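PDB 2FA1: probable transcriptional regulator PhnF from Escherichia coli, which probably acts as a transcriptional regulator and is encoded in an operon for alkylphosphonate uptake and C-P lyase; this piece is its C-terminal effector-binding (UTRA) domain. Local coordinates for residues F9-H19 against R55-I65; S124-L132 against E143-I154. One frame throughout, in Å; residues are numbered along the deposited sequence. Where two conformers were deposited one is given.

Contact 1: F9-H19 against R55-I65; sequences FSQNLLDQGSH and RRVNGVALCLI
Arg-55 extends from its strand to meet Phe-9, Gln-11 and His-19. Its guanidinium lies flat on one face of the imidazole of His-19, centres 3.9 Å apart and planes only 8° from parallel, and the CD methylene continues the overlap as a CH-pi contact. With CG anti to the backbone N (chi1 170°) and the chain extended from CG to NE, the group is carried clear of its own strand. Water 1 takes a bond from NH1 at 2.8 Å and hands one on to Ser-10 O, so stack and water together hold the group. In the modelled conformer of Gln-11, NH1 also donates to OE1 over 3.2 Å at the guanidinium edge, a fairly bent bond whose donor is tilted 25° from the amide's carbonyl plane. Phe-9 meets NH2 obliquely and rests its CD1 on Leu-62 CD1 at 3.7 Å. Farther along, Ile-65 CD1 abuts Gly-17 O at 3.3 Å.

Behind this shell, His-19 ND1 bonds to Thr-21 OG1, which steadies the imidazole, while backbone bonds from Phe-9 and Gln-11 to Glu-155 tie strand 9-12 to strand 154-159. Arg-55 stands opposite two residues, Leu-62 and Cys-63, at a classic beta bulge in the hairpin of strands 47-57 and 60-69: the small two-stranded parallel sheet thus lies against the bulged hairpin of the large antiparallel sheet in this UTRA domain.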
loop_
_atom_site.group_PDB
_atom_site.type_symbol
_atom_site.label_atom_id
_atom_site.label_comp_id
_atom_site.label_asym_id
_atom_site.label_seq_id
_atom_site.Cartn_x
_atom_site.Cartn_y
_atom_site.Cartn_z
ATOM N N PHE A 9 8.868 5.280 10.739
ATOM C CA PHE A 9 9.573 4.065 10.253
ATOM C C PHE A 9 9.136 3.694 8.828
ATOM O O PHE A 9 7.995 3.926 8.509
ATOM C CB PHE A 9 9.241 2.892 11.170
ATOM C CG PHE A 9 9.715 3.093 12.596
ATOM C CD1 PHE A 9 8.811 3.434 13.584
ATOM C CD2 PHE A 9 11.073 3.011 12.902
ATOM C CE1 PHE A 9 9.223 3.708 14.911
ATOM C CE2 PHE A 9 11.503 3.241 14.246
ATOM C CZ PHE A 9 10.590 3.553 15.221
ATOM N N SER A 10 10.011 3.080 8.009
ATOM C CA SER A 10 9.636 2.578 6.634
ATOM C C SER A 10 9.751 1.080 6.587
ATOM O O SER A 10 10.723 0.516 7.120
ATOM C CB SER A 10 10.549 3.129 5.509
ATOM O OG SER A 10 10.463 4.539 5.401
ATOM N N GLN A 11 8.757 0.375 6.035
ATOM C CA GLN A 11 8.843 -1.088 5.858
ATOM C C GLN A 11 8.630 -1.420 4.381
ATOM O O GLN A 11 7.709 -0.923 3.757
ATOM C CB GLN A 11 7.837 -1.904 6.740
ATOM C CG GLN A 11 8.207 -2.121 8.294
ATOM C CD GLN A 11 7.066 -2.748 9.184
ATOM O OE1 GLN A 11 7.308 -3.166 10.341
ATOM N NE2 GLN A 11 5.840 -2.840 8.635
ATOM N N ASN A 12 9.484 -2.275 3.828
ATOM C CA ASN A 12 9.334 -2.731 2.459
ATOM C C ASN A 12 8.083 -3.601 2.260
ATOM O O ASN A 12 7.857 -4.642 2.906
ATOM C CB ASN A 12 10.666 -3.368 2.011
ATOM C CG ASN A 12 10.660 -3.924 0.590
ATOM O OD1 ASN A 12 9.635 -4.185 -0.037
ATOM N ND2 ASN A 12 11.884 -4.125 0.068
ATOM N N LEU A 13 7.224 -3.160 1.369
ATOM C CA LEU A 13 5.932 -3.811 1.153
ATOM C C LEU A 13 6.189 -5.227 0.668
ATOM O O LEU A 13 5.424 -6.125 0.960
ATOM C CB LEU A 13 5.082 -2.990 0.140
ATOM C CG LEU A 13 3.674 -3.520 -0.147
ATOM C CD1 LEU A 13 2.808 -3.400 1.118
ATOM C CD2 LEU A 13 3.057 -2.768 -1.267
ATOM N N LEU A 14 7.280 -5.444 -0.049
ATOM C CA LEU A 14 7.526 -6.779 -0.593
ATOM C C LEU A 14 8.341 -7.692 0.328
ATOM O O LEU A 14 8.464 -8.886 0.011
ATOM C CB LEU A 14 8.149 -6.703 -2.000
ATOM C CG LEU A 14 7.397 -5.817 -2.990
ATOM C CD1 LEU A 14 8.375 -5.311 -4.070
ATOM C CD2 LEU A 14 6.170 -6.590 -3.562
ATOM N N ASP A 15 8.844 -7.157 1.453
ATOM C CA ASP A 15 9.433 -7.979 2.538
ATOM C C ASP A 15 8.384 -8.972 2.979
ATOM O O ASP A 15 7.247 -8.600 3.221
ATOM C CB ASP A 15 9.907 -7.173 3.752
ATOM C CG ASP A 15 11.326 -6.607 3.584
ATOM O OD1 ASP A 15 11.625 -5.570 4.217
ATOM O OD2 ASP A 15 12.149 -7.191 2.848
ATOM N N GLN A 16 8.796 -10.243 3.050
ATOM C CA GLN A 16 7.959 -11.386 3.409
ATOM C C GLN A 16 7.940 -11.631 4.918
ATOM O O GLN A 16 8.967 -11.486 5.587
ATOM C CB GLN A 16 8.475 -12.643 2.689
ATOM C CG GLN A 16 8.236 -12.745 1.172
ATOM C CD GLN A 16 6.750 -12.880 0.803
ATOM O OE1 GLN A 16 5.945 -11.930 0.992
ATOM N NE2 GLN A 16 6.378 -14.038 0.279
ATOM N N GLY A 17 6.761 -11.964 5.458
ATOM C CA GLY A 17 6.630 -12.426 6.847
ATOM C C GLY A 17 6.605 -11.312 7.872
ATOM O O GLY A 17 5.746 -10.412 7.807
ATOM N N SER A 18 7.543 -11.353 8.820
ATOM C CA SER A 18 7.512 -10.480 10.014
ATOM C C SER A 18 8.882 -9.793 10.163
ATOM O O SER A 18 9.819 -10.253 9.573
ATOM C CB SER A 18 7.169 -11.315 11.276
ATOM O OG SER A 18 8.227 -12.231 11.660
ATOM N N HIS A 19 8.997 -8.678 10.917
ATOM C CA HIS A 19 10.331 -7.979 11.089
ATOM C C HIS A 19 11.380 -8.812 11.888
ATOM O O HIS A 19 10.999 -9.533 12.784
ATOM C CB HIS A 19 10.052 -6.698 11.893
ATOM C CG HIS A 19 11.210 -5.759 11.963
ATOM N ND1 HIS A 19 12.060 -5.702 13.046
ATOM C CD2 HIS A 19 11.644 -4.817 11.092
ATOM C CE1 HIS A 19 12.967 -4.770 12.840
ATOM N NE2 HIS A 19 12.760 -4.246 11.649
ATOM N N ARG A 55 5.602 -6.416 16.435
ATOM C CA ARG A 55 6.890 -5.617 16.486
ATOM C C ARG A 55 6.567 -4.466 17.473
ATOM O O ARG A 55 5.495 -3.755 17.307
ATOM C CB ARG A 55 7.199 -5.126 15.085
ATOM C CG ARG A 55 8.365 -4.101 15.196
ATOM C CD ARG A 55 8.716 -3.447 13.831
ATOM N NE ARG A 55 9.847 -2.514 14.014
ATOM C CZ ARG A 55 10.303 -1.730 13.040
ATOM N NH1 ARG A 55 9.711 -1.745 11.859
ATOM N NH2 ARG A 55 11.326 -0.930 13.251
ATOM N N ARG A 56 7.506 -4.204 18.410
ATOM C CA ARG A 56 7.340 -3.072 19.339
ATOM C C ARG A 56 8.642 -2.313 19.265
ATOM O O ARG A 56 9.701 -2.892 18.929
ATOM C CB ARG A 56 7.231 -3.552 20.751
ATOM C CG ARG A 56 5.915 -4.284 21.059
ATOM C CD ARG A 56 5.839 -4.684 22.635
ATOM N NE ARG A 56 4.516 -5.259 22.909
ATOM C CZ ARG A 56 3.399 -4.602 23.220
ATOM N NH1 ARG A 56 3.384 -3.271 23.471
ATOM N NH2 ARG A 56 2.260 -5.313 23.323
ATOM N N VAL A 57 8.562 -1.062 19.608
ATOM C CA VAL A 57 9.788 -0.211 19.783
ATOM C C VAL A 57 9.625 0.570 21.094
ATOM O O VAL A 57 8.628 1.236 21.327
ATOM C CB VAL A 57 9.943 0.725 18.650
ATOM C CG1 VAL A 57 11.094 1.722 18.929
ATOM C CG2 VAL A 57 10.182 -0.026 17.286
ATOM N N ASN A 58 10.567 0.362 22.010
ATOM C CA ASN A 58 10.496 0.845 23.392
ATOM C C ASN A 58 9.133 0.551 24.023
ATOM O O ASN A 58 8.550 1.396 24.638
ATOM C CB ASN A 58 10.879 2.368 23.426
ATOM C CG ASN A 58 12.385 2.502 23.399
ATOM O OD1 ASN A 58 13.070 1.608 23.921
ATOM N ND2 ASN A 58 12.932 3.502 22.665
ATOM N N GLY A 59 8.670 -0.687 23.802
ATOM C CA GLY A 59 7.395 -1.038 24.401
ATOM C C GLY A 59 6.140 -0.709 23.599
ATOM O O GLY A 59 5.026 -1.148 24.031
ATOM N N VAL A 60 6.261 0.149 22.553
ATOM C CA VAL A 60 5.110 0.687 21.845
ATOM C C VAL A 60 4.845 -0.291 20.717
ATOM O O VAL A 60 5.691 -0.535 19.877
ATOM C CB VAL A 60 5.402 2.122 21.291
ATOM C CG1 VAL A 60 4.237 2.580 20.407
ATOM C CG2 VAL A 60 5.651 3.123 22.480
ATOM N N ALA A 61 3.632 -0.831 20.706
ATOM C CA ALA A 61 3.268 -1.787 19.625
ATOM C C ALA A 61 3.125 -1.051 18.286
ATOM O O ALA A 61 2.365 -0.062 18.193
ATOM C CB ALA A 61 1.854 -2.421 19.963
ATOM N N LEU A 62 3.739 -1.597 17.257
ATOM C CA LEU A 62 3.709 -0.938 15.953
ATOM C C LEU A 62 3.003 -1.733 14.887
ATOM O O LEU A 62 2.319 -1.176 14.037
ATOM C CB LEU A 62 5.140 -0.724 15.487
ATOM C CG LEU A 62 5.943 0.296 16.285
ATOM C CD1 LEU A 62 7.096 0.694 15.424
ATOM C CD2 LEU A 62 5.185 1.458 16.749
ATOM N N CYS A 63 3.299 -3.040 14.850
ATOM C CA CYS A 63 2.861 -3.862 13.706
ATOM C C CYS A 63 2.455 -5.243 14.227
ATOM O O CYS A 63 3.295 -5.963 14.785
ATOM C CB CYS A 63 4.052 -4.061 12.719
ATOM S SG CYS A 63 3.385 -5.112 11.331
ATOM N N LEU A 64 1.180 -5.618 14.059
ATOM C CA LEU A 64 0.715 -6.906 14.528
ATOM C C LEU A 64 0.424 -7.715 13.248
ATOM O O LEU A 64 -0.164 -7.159 12.355
ATOM C CB LEU A 64 -0.648 -6.670 15.161
ATOM C CG LEU A 64 -1.411 -7.939 15.532
ATOM C CD1 LEU A 64 -0.672 -8.424 16.816
ATOM C CD2 LEU A 64 -2.899 -7.581 15.795
ATOM N N ILE A 65 0.839 -8.985 13.172
ATOM C CA ILE A 65 0.491 -9.796 11.962
ATOM C C ILE A 65 -0.074 -11.133 12.442
ATOM O O ILE A 65 0.514 -11.771 13.325
ATOM C CB ILE A 65 1.748 -10.062 11.143
ATOM C CG1 ILE A 65 2.511 -8.750 10.829
ATOM C CG2 ILE A 65 1.426 -10.794 9.779
ATOM C CD1 ILE A 65 3.796 -8.908 9.990
HETATM O O HOH W 1 10.927 -0.565 9.660
#

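Contact 2: S124-L132 against E143-I154; sequences SPLLCVRTL and EYSVSLTRADMI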
loop_
_atom_site.group_PDB
_atom_site.type_symbol
_atom_site.label_atom_id
_atom_site.label_comp_id
_atom_site.label_asym_id
_atom_site.label_seq_id
_atom_site.Cartn_x
_atom_site.Cartn_y
_atom_site.Cartn_z
ATOM N N SER A 124 -8.092 5.118 15.914
ATOM C CA SER A 124 -6.719 5.408 15.450
ATOM C C SER A 124 -6.518 4.789 14.058
ATOM O O SER A 124 -6.939 3.615 13.887
ATOM C CB SER A 124 -5.695 4.732 16.368
ATOM O OG SER A 124 -5.671 5.377 17.568
ATOM N N PRO A 125 -6.098 5.572 13.021
ATOM C CA PRO A 125 -5.877 4.944 11.685
ATOM C C PRO A 125 -4.798 3.837 11.585
ATOM O O PRO A 125 -3.617 4.035 12.016
ATOM C CB PRO A 125 -5.501 6.143 10.789
ATOM C CG PRO A 125 -6.197 7.244 11.404
ATOM C CD PRO A 125 -5.966 7.035 12.896
ATOM N N LEU A 126 -5.203 2.729 10.941
ATOM C CA LEU A 126 -4.318 1.566 10.739
ATOM C C LEU A 126 -4.165 1.290 9.258
ATOM O O LEU A 126 -5.161 1.496 8.523
ATOM C CB LEU A 126 -4.871 0.300 11.363
ATOM C CG LEU A 126 -5.289 0.219 12.814
ATOM C CD1 LEU A 126 -5.979 -1.148 13.034
ATOM C CD2 LEU A 126 -4.031 0.404 13.599
ATOM N N LEU A 127 -2.987 0.806 8.832
ATOM C CA LEU A 127 -2.816 0.265 7.472
ATOM C C LEU A 127 -3.014 -1.225 7.624
ATOM O O LEU A 127 -2.459 -1.856 8.587
ATOM C CB LEU A 127 -1.406 0.510 6.943
ATOM C CG LEU A 127 -1.184 1.888 6.311
ATOM C CD1 LEU A 127 0.315 2.423 6.301
ATOM C CD2 LEU A 127 -1.839 1.889 4.933
ATOM N N CYS A 128 -3.816 -1.828 6.739
ATOM C CA CYS A 128 -4.039 -3.242 6.806
ATOM C C CYS A 128 -3.500 -3.865 5.512
ATOM O O CYS A 128 -3.914 -3.430 4.415
ATOM C CB CYS A 128 -5.492 -3.513 6.964
ATOM S SG CYS A 128 -5.970 -5.302 6.781
ATOM N N VAL A 129 -2.537 -4.802 5.625
ATOM C CA VAL A 129 -1.894 -5.373 4.417
ATOM C C VAL A 129 -2.184 -6.872 4.486
ATOM O O VAL A 129 -1.827 -7.562 5.486
ATOM C CB VAL A 129 -0.377 -5.121 4.303
ATOM C CG1 VAL A 129 0.150 -5.785 3.064
ATOM C CG2 VAL A 129 -0.090 -3.623 4.215
ATOM N N ARG A 130 -2.797 -7.405 3.433
ATOM C CA ARG A 130 -3.239 -8.833 3.512
ATOM C C ARG A 130 -2.588 -9.483 2.319
ATOM O O ARG A 130 -2.545 -8.909 1.187
ATOM C CB ARG A 130 -4.747 -8.988 3.401
ATOM C CG ARG A 130 -5.546 -8.321 4.577
ATOM C CD ARG A 130 -6.958 -8.684 4.613
ATOM N NE ARG A 130 -7.674 -7.986 3.572
ATOM C CZ ARG A 130 -8.559 -8.536 2.730
ATOM N NH1 ARG A 130 -8.893 -9.808 2.793
ATOM N NH2 ARG A 130 -9.173 -7.748 1.843
ATOM N N THR A 131 -1.945 -10.629 2.560
ATOM C CA THR A 131 -1.153 -11.233 1.488
ATOM C C THR A 131 -1.403 -12.730 1.397
ATOM O O THR A 131 -1.630 -13.344 2.369
ATOM C CB THR A 131 0.359 -10.964 1.653
ATOM O OG1 THR A 131 0.911 -11.672 2.763
ATOM C CG2 THR A 131 0.702 -9.465 1.934
ATOM N N LEU A 132 -1.364 -13.297 0.181
ATOM C CA LEU A 132 -1.381 -14.734 -0.075
ATOM C C LEU A 132 -0.019 -15.113 -0.635
ATOM O O LEU A 132 0.546 -14.438 -1.570
ATOM C CB LEU A 132 -2.420 -15.076 -1.168
ATOM C CG LEU A 132 -3.803 -15.189 -0.592
ATOM C CD1 LEU A 132 -4.733 -15.561 -1.771
ATOM C CD2 LEU A 132 -3.888 -16.258 0.501
ATOM N N GLU A 143 0.088 -19.738 2.767
ATOM C CA GLU A 143 -0.012 -18.865 3.975
ATOM C C GLU A 143 -0.835 -17.629 3.601
ATOM O O GLU A 143 -0.634 -17.096 2.491
ATOM C CB GLU A 143 1.338 -18.379 4.454
ATOM C CG GLU A 143 1.293 -17.403 5.744
ATOM C CD GLU A 143 2.371 -16.381 5.766
ATOM O OE1 GLU A 143 2.752 -15.936 6.842
ATOM O OE2 GLU A 143 2.824 -15.861 4.734
ATOM N N TYR A 144 -1.719 -17.234 4.525
ATOM C CA TYR A 144 -2.500 -15.987 4.380
ATOM C C TYR A 144 -2.049 -15.156 5.598
ATOM O O TYR A 144 -2.121 -15.700 6.725
ATOM C CB TYR A 144 -3.941 -16.343 4.584
ATOM C CG TYR A 144 -4.899 -15.186 4.710
ATOM C CD1 TYR A 144 -4.789 -14.101 3.806
ATOM C CD2 TYR A 144 -5.882 -15.179 5.670
ATOM C CE1 TYR A 144 -5.783 -12.995 3.840
ATOM C CE2 TYR A 144 -6.825 -14.067 5.734
ATOM C CZ TYR A 144 -6.742 -13.025 4.824
ATOM O OH TYR A 144 -7.649 -11.952 4.839
ATOM N N SER A 145 -1.694 -13.877 5.351
ATOM C CA SER A 145 -1.288 -13.080 6.529
ATOM C C SER A 145 -2.030 -11.771 6.492
ATOM O O SER A 145 -2.302 -11.226 5.411
ATOM C CB SER A 145 0.192 -12.855 6.554
ATOM O OG SER A 145 0.615 -11.941 5.610
ATOM N N VAL A 146 -2.316 -11.235 7.677
ATOM C CA VAL A 146 -3.021 -9.977 7.752
ATOM C C VAL A 146 -2.218 -9.130 8.739
ATOM O O VAL A 146 -2.163 -9.510 9.927
ATOM C CB VAL A 146 -4.400 -10.202 8.381
ATOM C CG1 VAL A 146 -5.255 -8.808 8.504
ATOM C CG2 VAL A 146 -5.210 -11.346 7.646
ATOM N N SER A 147 -1.643 -8.048 8.233
ATOM C CA SER A 147 -0.800 -7.146 9.025
ATOM C C SER A 147 -1.641 -5.938 9.379
ATOM O O SER A 147 -2.333 -5.373 8.509
ATOM C CB SER A 147 0.324 -6.659 8.083
ATOM O OG SER A 147 1.227 -5.873 8.774
ATOM N N LEU A 148 -1.541 -5.462 10.617
ATOM C CA LEU A 148 -2.224 -4.206 11.009
ATOM C C LEU A 148 -1.125 -3.356 11.642
ATOM O O LEU A 148 -0.418 -3.814 12.540
ATOM C CB LEU A 148 -3.314 -4.456 12.088
ATOM C CG LEU A 148 -4.440 -5.377 11.640
ATOM C CD1 LEU A 148 -5.240 -5.533 12.898
ATOM C CD2 LEU A 148 -5.152 -4.635 10.610
ATOM N N THR A 149 -0.867 -2.190 11.018
ATOM C CA THR A 149 0.213 -1.314 11.417
ATOM C C THR A 149 -0.261 0.078 11.699
ATOM O O THR A 149 -0.973 0.674 10.931
ATOM C CB THR A 149 1.260 -1.092 10.325
ATOM O OG1 THR A 149 0.608 -0.732 9.073
ATOM C CG2 THR A 149 2.150 -2.280 10.074
ATOM N N ARG A 150 0.225 0.639 12.794
ATOM C CA ARG A 150 -0.188 1.996 13.152
ATOM C C ARG A 150 0.279 2.943 12.036
ATOM O O ARG A 150 1.475 3.068 11.712
ATOM C CB ARG A 150 0.597 2.390 14.464
ATOM C CG ARG A 150 -0.098 1.824 15.742
ATOM C CD ARG A 150 0.705 2.385 16.971
ATOM N NE ARG A 150 0.618 3.864 17.066
ATOM C CZ ARG A 150 0.799 4.533 18.215
ATOM N NH1 ARG A 150 0.929 3.911 19.394
ATOM N NH2 ARG A 150 0.684 5.884 18.234
ATOM N N ALA A 151 -0.695 3.591 11.401
ATOM C CA ALA A 151 -0.335 4.420 10.290
ATOM C C ALA A 151 0.361 5.705 10.709
ATOM O O ALA A 151 0.996 6.357 9.860
ATOM C CB ALA A 151 -1.585 4.730 9.491
ATOM N N ASP A 152 0.264 6.068 12.006
ATOM C CA ASP A 152 1.062 7.191 12.450
ATOM C C ASP A 152 2.562 6.907 12.626
ATOM O O ASP A 152 3.318 7.869 12.901
ATOM C CB ASP A 152 0.444 7.862 13.689
ATOM C CG ASP A 152 0.408 6.968 14.910
ATOM O OD1 ASP A 152 0.571 5.761 14.746
ATOM O OD2 ASP A 152 0.154 7.445 16.056
ATOM N N MET A 153 3.010 5.664 12.432
ATOM C CA MET A 153 4.377 5.255 12.730
ATOM C C MET A 153 5.079 4.481 11.596
ATOM O O MET A 153 6.313 4.327 11.532
ATOM C CB MET A 153 4.368 4.425 14.024
ATOM C CG MET A 153 3.907 5.199 15.235
ATOM S SD MET A 153 5.186 6.357 15.785
ATOM C CE MET A 153 6.501 5.205 15.756
ATOM N N ILE A 154 4.300 3.961 10.673
ATOM C CA ILE A 154 4.940 3.186 9.571
ATOM C C ILE A 154 4.356 3.527 8.216
ATOM O O ILE A 154 3.116 3.626 8.125
ATOM C CB ILE A 154 4.809 1.664 9.828
ATOM C CG1 ILE A 154 5.748 1.135 10.934
ATOM C CG2 ILE A 154 5.186 0.864 8.547
ATOM C CD1 ILE A 154 5.332 -0.269 11.463
HETATM O O HOH W 2 -2.486 4.214 14.656
HETATM O O HOH W 3 0.014 -3.360 7.887
HETATM O O HOH W 4 0.366 -9.430 5.278
#
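Leu-127 and Thr-149 form one of three hydrogen-bonded pairs in an antiparallel beta hairpin within the six-stranded sheet of the UTRA domain, strand 125-135 lying between 143-150 and 98-109. Each pair is closed by two backbone bonds, and that between Ser-147 N and Val-129 O is nearly straight at 172°. Apolar packing is tight where Leu-148 CD2 lies 3.8 Å from Cys-128 CB, and Val-146 CG1 touches both Cys-128 SG and Arg-130 CG. Leu-126 and Leu-148 also meet Leu-118 of helix 113-118. Farther along this face, the side chains of Arg-130 and Tyr-144 run side by side, with their flat groups almost perpendicular (86°). A bend at chi3 (-75°) turns the guanidinium so that NH1 donates to Tyr-144 OH, which lies in the guanidinium plane, while NH2 makes a salt bridge to Glu-155 of the second subunit.

The face of Leu-127, Val-129, Ser-147 and Thr-149 is buried too, but more polar and bridged by waters. Water 3 gives a hydrogen bond to Leu-127 O and bonds to Ser-147 OG; water 4 gives one to Val-129 O. The loose, solvent side is the strand end near Pro-125, where exposed Asp-152 is held side-on by NE and NH2 of Arg-150, the latter 2.7 Å from OD2. On the watered face, Thr-131 OG1 and Ser-145 OG share a hydrogen bond of 2.9 Å, with either hydroxyl able to donate.

How the contacts relate
The two contacts have centres about 9 Å apart and meet in the six-stranded sheet, where strand 60-69 of contact 1 borders strand 143-150 of contact 2. Leu-64 O and Leu-148 N, 2.8 Å apart, probably hydrogen-bond across that border, and Cys-63 SG packs against CG2 in the modelled conformer of Thr-149. A second junction lies beyond the end of strand 143-150: Phe-9 N is 2.8 Å from Met-153 O, a probable hydrogen bond that brings strand 9-12 to the turn leaving the hairpin. Both contacts also touch the second subunit, contact 1 through Ser-10 to its Arg-104 and contact 2 through Arg-130 to its Glu-155.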